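Local coordinates for receptor-type adenylate cyclase GRESAG 4.3 (Trypanosoma brucei, PDB 1FX4), which catalyses, through its class III catalytic domain, the magnesium-dependent conversion of ATP to cyclic AMP and diphosphate, at residues A[76-81]-A[134-139]. Numbering follows the deposited sequence.
Sequences QLAQEL and VRVGIH
Ala78 and Leu81, one helical turn apart, face Val134, Val136 and Ile138, the alternate residues on one face of the strand, and every contact between them is apolar. Helix and strand run nearly antiparallel, at 169°, with their axes 9.9 Å apart. The backbones come nearest at Ala78, whose small side chain allows its CA to lie 7.0 Å from Val136 CA. Ala78 CB meets two methyl groups, Ile138 CD1 at 3.7 Å and Val136 CG1 at 3.9 Å. Leu81, its CG anti to the backbone N (chi1 -173°), spans the wider gap beside Val134 and crosses that side chain at about a right angle. The branch that touches is CD2, 3.8 Å from Val134 CB, with CG1 and CG2 of Val134 only slightly farther, while Leu81 CD1 lies more loosely beside Val136 CG2 at 4.4 Å. Val176 of the neighbouring strand 176-179 also touches Ala78, Val136 and Ile138. A polar link lies next to the contact: Gln82 NE2, of the same helix, hydrogen-bonds Val134 O. Val134 is about 6 Å, side chain to side chain, from the magnesium ligand Asp19. Buried and wholly aliphatic, this seam holds helix 71-87 on the central sheet of the cyclase domain by shape and exclusion of water, not by directional bonds.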
ATOM      1  N   GLN A  76       6.078  22.343   8.868  1.00 23.33           N
ATOM      2  CA  GLN A  76       5.044  22.775   9.808  1.00 23.36           C
ATOM      3  C   GLN A  76       3.996  21.679   9.937  1.00 21.86           C
ATOM      4  O   GLN A  76       3.527  21.381  11.036  1.00 20.82           O
ATOM      5  CB  GLN A  76       4.326  24.026   9.309  1.00 25.37           C
ATOM      6  CG  GLN A  76       5.115  25.308   9.373  1.00 29.76           C
ATOM      7  CD  GLN A  76       4.305  26.463   8.806  1.00 31.82           C
ATOM      8  OE1 GLN A  76       4.087  26.548   7.596  1.00 33.80           O
ATOM      9  NE2 GLN A  76       3.809  27.323   9.682  1.00 33.76           N
ATOM     10  N   LEU A  77       3.609  21.103   8.801  1.00 20.50           N
ATOM     11  CA  LEU A  77       2.612  20.050   8.805  1.00 20.20           C
ATOM     12  C   LEU A  77       3.098  18.876   9.666  1.00 19.68           C
ATOM     13  O   LEU A  77       2.357  18.381  10.508  1.00 19.90           O
ATOM     14  CB  LEU A  77       2.295  19.578   7.384  1.00 19.14           C
ATOM     15  CG  LEU A  77       1.187  18.515   7.230  1.00 19.18           C
ATOM     16  CD1 LEU A  77       0.610  18.537   5.815  1.00 19.45           C
ATOM     17  CD2 LEU A  77       1.728  17.115   7.552  1.00 19.96           C
ATOM     18  N   ALA A  78       4.339  18.452   9.455  1.00 20.04           N
ATOM     19  CA  ALA A  78       4.899  17.329  10.212  1.00 20.59           C
ATOM     20  C   ALA A  78       4.951  17.617  11.714  1.00 21.48           C
ATOM     21  O   ALA A  78       4.655  16.750  12.537  1.00 19.91           O
ATOM     22  CB  ALA A  78       6.282  16.983   9.691  1.00 20.14           C
ATOM     23  N   GLN A  79       5.327  18.841  12.069  1.00 21.97           N
ATOM     24  CA  GLN A  79       5.405  19.216  13.468  1.00 23.20           C
ATOM     25  C   GLN A  79       4.021  19.237  14.086  1.00 22.94           C
ATOM     26  O   GLN A  79       3.812  18.713  15.176  1.00 22.34           O
ATOM     27  CB  GLN A  79       6.080  20.580  13.617  1.00 24.84           C
ATOM     28  CG  GLN A  79       6.066  21.099  15.040  1.00 28.63           C
ATOM     29  CD  GLN A  79       7.116  22.158  15.248  1.00 30.84           C
ATOM     30  OE1 GLN A  79       6.798  23.315  15.531  1.00 34.23           O
ATOM     31  NE2 GLN A  79       8.379  21.777  15.085  1.00 30.40           N
ATOM     32  N   GLU A  80       3.062  19.820  13.375  1.00 23.28           N
ATOM     33  CA  GLU A  80       1.706  19.893  13.889  1.00 24.27           C
ATOM     34  C   GLU A  80       1.087  18.501  13.943  1.00 22.04           C
ATOM     35  O   GLU A  80       0.267  18.214  14.811  1.00 20.51           O
ATOM     36  CB  GLU A  80       0.847  20.833  13.046  1.00 27.58           C
ATOM     37  CG  GLU A  80      -0.318  21.415  13.824  1.00 34.35           C
ATOM     38  CD  GLU A  80       0.127  22.123  15.110  1.00 37.05           C
ATOM     39  OE1 GLU A  80      -0.613  22.026  16.117  1.00 39.18           O
ATOM     40  OE2 GLU A  80       1.213  22.762  15.116  1.00 38.98           O
ATOM     41  N   LEU A  81       1.504  17.631  13.030  1.00 20.77           N
ATOM     42  CA  LEU A  81       0.990  16.269  13.042  1.00 19.44           C
ATOM     43  C   LEU A  81       1.335  15.632  14.392  1.00 18.31           C
ATOM     44  O   LEU A  81       0.455  15.149  15.083  1.00 17.53           O
ATOM     45  CB  LEU A  81       1.579  15.462  11.879  1.00 19.83           C
ATOM     46  CG  LEU A  81       1.025  14.046  11.648  1.00 19.45           C
ATOM     47  CD1 LEU A  81       1.415  13.596  10.248  1.00 18.76           C
ATOM     48  CD2 LEU A  81       1.542  13.055  12.675  1.00 21.14           C
ATOM     49  N   VAL A 134       3.054   8.076  14.724  1.00 18.08           N
ATOM     50  CA  VAL A 134       3.307   8.237  13.302  1.00 18.11           C
ATOM     51  C   VAL A 134       4.759   8.572  13.012  1.00 18.80           C
ATOM     52  O   VAL A 134       5.325   9.466  13.625  1.00 19.70           O
ATOM     53  CB  VAL A 134       2.377   9.356  12.712  1.00 18.29           C
ATOM     54  CG1 VAL A 134       2.568   9.495  11.205  1.00 17.89           C
ATOM     55  CG2 VAL A 134       0.921   9.019  13.010  1.00 17.57           C
ATOM     56  N   ARG A 135       5.382   7.815  12.116  1.00 19.73           N
ATOM     57  CA  ARG A 135       6.754   8.099  11.725  1.00 20.12           C
ATOM     58  C   ARG A 135       6.638   8.972  10.493  1.00 19.20           C
ATOM     59  O   ARG A 135       5.742   8.781   9.664  1.00 18.54           O
ATOM     60  CB  ARG A 135       7.542   6.822  11.422  1.00 23.16           C
ATOM     61  CG  ARG A 135       7.094   6.076  10.217  1.00 25.40           C
ATOM     62  CD  ARG A 135       8.044   4.898   9.930  1.00 30.26           C
ATOM     63  NE  ARG A 135       7.855   3.815  10.866  1.00 33.22           N
ATOM     64  CZ  ARG A 135       7.320   2.639  10.548  1.00 36.33           C
ATOM     65  NH1 ARG A 135       6.924   2.383   9.302  1.00 36.30           N
ATOM     66  NH2 ARG A 135       7.176   1.721  11.484  1.00 37.10           N
ATOM     67  N   VAL A 136       7.528   9.949  10.385  1.00 17.96           N
ATOM     68  CA  VAL A 136       7.481  10.886   9.277  1.00 18.45           C
ATOM     69  C   VAL A 136       8.851  11.120   8.691  1.00 18.29           C
ATOM     70  O   VAL A 136       9.821  11.321   9.417  1.00 19.40           O
ATOM     71  CB  VAL A 136       6.895  12.260   9.741  1.00 17.73           C
ATOM     72  CG1 VAL A 136       6.830  13.236   8.573  1.00 17.47           C
ATOM     73  CG2 VAL A 136       5.512  12.057  10.372  1.00 17.92           C
ATOM     74  N   GLY A 137       8.919  11.099   7.368  1.00 18.12           N
ATOM     75  CA  GLY A 137      10.167  11.343   6.677  1.00 18.92           C
ATOM     76  C   GLY A 137       9.893  12.457   5.692  1.00 18.67           C
ATOM     77  O   GLY A 137       8.854  12.451   5.044  1.00 18.68           O
ATOM     78  N   ILE A 138      10.841  13.383   5.558  1.00 19.05           N
ATOM     79  CA  ILE A 138      10.685  14.529   4.660  1.00 20.26           C
ATOM     80  C   ILE A 138      11.933  14.717   3.806  1.00 20.64           C
ATOM     81  O   ILE A 138      13.055  14.679   4.317  1.00 19.79           O
ATOM     82  CB  ILE A 138      10.484  15.839   5.461  1.00 19.55           C
ATOM     83  CG1 ILE A 138       9.304  15.705   6.438  1.00 20.49           C
ATOM     84  CG2 ILE A 138      10.295  17.031   4.508  1.00 19.77           C
ATOM     85  CD1 ILE A 138       9.186  16.901   7.409  1.00 20.29           C
ATOM     86  N   HIS A 139      11.731  14.943   2.511  1.00 21.42           N
ATOM     87  CA  HIS A 139      12.846  15.167   1.600  1.00 22.62           C
ATOM     88  C   HIS A 139      12.426  16.140   0.524  1.00 23.57           C
ATOM     89  O   HIS A 139      11.257  16.156   0.130  1.00 23.87           O
ATOM     90  CB  HIS A 139      13.309  13.868   0.939  1.00 22.91           C
ATOM     91  CG  HIS A 139      14.472  14.061   0.015  1.00 23.68           C
ATOM     92  ND1 HIS A 139      14.454  13.662  -1.307  1.00 25.29           N
ATOM     93  CD2 HIS A 139      15.675  14.651   0.215  1.00 22.90           C
ATOM     94  CE1 HIS A 139      15.599  14.000  -1.878  1.00 24.65           C
ATOM     95  NE2 HIS A 139      16.356  14.598  -0.977  1.00 25.64           N
TER